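Local coordinates for protein carbon monoxide dehydrogenase (Thermococcus sp. AM4, PDB 6T7J) that probably oxidises carbon monoxide to carbon dioxide at a buried metal cluster, captured here without nickel, and passes the electrons on through iron-sulfur clusters, at residues 189-193 with 194-198. Numbering follows the deposited sequence.
Sequences LPRAI and DREVC
Glu196, in the first turn of a helix, reaches back to Arg191 and shows how one carboxylate ties a helix start to the loop leading into it. Bent at chi2 (-56°), its chain curls over the carbonyl of Ala192, the N-cap residue, and delivers the carboxylate to Arg191. There the guanidinium grips it side-on in a salt bridge: Arg191 NE lies 3.1 Å from Glu196 OE2 and Arg191 NH1 3.3 Å from Glu196 OE1. OE2 lies in the guanidinium plane and offers its syn lone pair to NE. The backbone N of Arg191 donates a nearly straight hydrogen bond of 2.9 Å to Glu196 OE2, arriving from above the carboxylate plane, so main chain and side chain of Arg191 are held by the same oxygen. Arg195, extended from CG to NE, lays its guanidinium over one face of that of Arg191 in an offset stack, displaced toward the rim, planes 16° apart. Asp166, salt-bridged to Arg195, and Glu199, paired with Arg191 NH1, probably offset the like charges. In the backbone, Glu196 N to Ala192 O and Val197 N to Ile193 O are early hydrogen bonds of helix 193-203. Pro190, Ile193 and Glu196 rest on helix 212-242, and Val197 packs on Cys198 of the second subunit.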
loop_
_atom_site.group_PDB
_atom_site.type_symbol
_atom_site.label_atom_id
_atom_site.label_comp_id
_atom_site.label_asym_id
_atom_site.label_seq_id
_atom_site.Cartn_x
_atom_site.Cartn_y
_atom_site.Cartn_z
ATOM N N LEU A 189 -4.942 16.510 -8.439
ATOM C CA LEU A 189 -5.721 16.903 -7.274
ATOM C C LEU A 189 -6.153 15.662 -6.501
ATOM O O LEU A 189 -6.819 14.785 -7.076
ATOM C CB LEU A 189 -6.941 17.722 -7.688
ATOM C CG LEU A 189 -6.685 19.188 -8.046
ATOM C CD1 LEU A 189 -7.931 19.828 -8.634
ATOM C CD2 LEU A 189 -6.203 19.964 -6.832
ATOM N N PRO A 190 -5.798 15.535 -5.226
ATOM C CA PRO A 190 -6.199 14.351 -4.462
ATOM C C PRO A 190 -7.671 14.397 -4.085
ATOM O O PRO A 190 -8.237 15.460 -3.817
ATOM C CB PRO A 190 -5.304 14.412 -3.222
ATOM C CG PRO A 190 -5.016 15.864 -3.046
ATOM C CD PRO A 190 -4.977 16.464 -4.429
ATOM N N ARG A 191 -8.288 13.217 -4.055
ATOM C CA ARG A 191 -9.721 13.079 -3.824
ATOM C C ARG A 191 -10.053 12.525 -2.446
ATOM O O ARG A 191 -10.851 13.120 -1.715
ATOM C CB ARG A 191 -10.330 12.186 -4.914
ATOM C CG ARG A 191 -10.007 12.651 -6.328
ATOM C CD ARG A 191 -9.970 11.490 -7.307
ATOM N NE ARG A 191 -8.863 10.581 -7.032
ATOM C CZ ARG A 191 -8.550 9.532 -7.787
ATOM N NH1 ARG A 191 -7.526 8.759 -7.456
ATOM N NH2 ARG A 191 -9.262 9.254 -8.870
ATOM N N ALA A 192 -9.468 11.388 -2.074
ATOM C CA ALA A 192 -9.612 10.834 -0.734
ATOM C C ALA A 192 -8.330 10.086 -0.402
ATOM O O ALA A 192 -7.826 9.325 -1.234
ATOM C CB ALA A 192 -10.827 9.905 -0.636
ATOM N N ILE A 193 -7.817 10.295 0.811
ATOM C CA ILE A 193 -6.440 9.909 1.128
ATOM C C ILE A 193 -6.252 8.402 0.999
ATOM O O ILE A 193 -5.379 7.922 0.257
ATOM C CB ILE A 193 -6.059 10.395 2.537
ATOM C CG1 ILE A 193 -6.505 11.842 2.756
ATOM C CG2 ILE A 193 -4.577 10.282 2.720
ATOM C CD1 ILE A 193 -6.268 12.344 4.175
ATOM N N ASP A 194 -7.050 7.634 1.750
ATOM C CA ASP A 194 -6.947 6.180 1.698
ATOM C C ASP A 194 -7.137 5.662 0.280
ATOM O O ASP A 194 -6.490 4.684 -0.115
ATOM C CB ASP A 194 -7.970 5.546 2.642
ATOM C CG ASP A 194 -7.704 5.878 4.101
ATOM O OD1 ASP A 194 -6.642 6.466 4.398
ATOM O OD2 ASP A 194 -8.558 5.550 4.953
ATOM N N ARG A 195 -7.990 6.322 -0.509
ATOM C CA ARG A 195 -8.136 5.937 -1.908
ATOM C C ARG A 195 -6.844 6.165 -2.682
ATOM O O ARG A 195 -6.481 5.356 -3.538
ATOM C CB ARG A 195 -9.284 6.701 -2.565
ATOM C CG ARG A 195 -9.435 6.361 -4.042
ATOM C CD ARG A 195 -10.277 7.368 -4.793
ATOM N NE ARG A 195 -10.465 6.959 -6.183
ATOM C CZ ARG A 195 -11.369 7.485 -7.001
ATOM N NH1 ARG A 195 -11.469 7.050 -8.250
ATOM N NH2 ARG A 195 -12.174 8.450 -6.571
ATOM N N GLU A 196 -6.134 7.262 -2.401
ATOM C CA GLU A 196 -4.873 7.506 -3.098
ATOM C C GLU A 196 -3.840 6.437 -2.757
ATOM O O GLU A 196 -3.152 5.916 -3.648
ATOM C CB GLU A 196 -4.338 8.901 -2.761
ATOM C CG GLU A 196 -5.327 10.043 -2.980
ATOM C CD GLU A 196 -5.868 10.107 -4.398
ATOM O OE1 GLU A 196 -5.175 9.650 -5.330
ATOM O OE2 GLU A 196 -6.991 10.623 -4.583
ATOM N N VAL A 197 -3.728 6.090 -1.470
ATOM C CA VAL A 197 -2.798 5.033 -1.066
ATOM C C VAL A 197 -3.154 3.718 -1.757
ATOM O O VAL A 197 -2.291 3.030 -2.330
ATOM C CB VAL A 197 -2.790 4.879 0.467
ATOM C CG1 VAL A 197 -2.199 3.531 0.868
ATOM C CG2 VAL A 197 -2.015 6.018 1.115
ATOM N N CYS A 198 -4.439 3.356 -1.723
ATOM C CA CYS A 198 -4.867 2.091 -2.307
ATOM C C CYS A 198 -4.668 2.082 -3.819
ATOM O O CYS A 198 -4.321 1.047 -4.400
ATOM C CB CYS A 198 -6.325 1.825 -1.933
ATOM S SG CYS A 198 -7.186 0.636 -2.965
#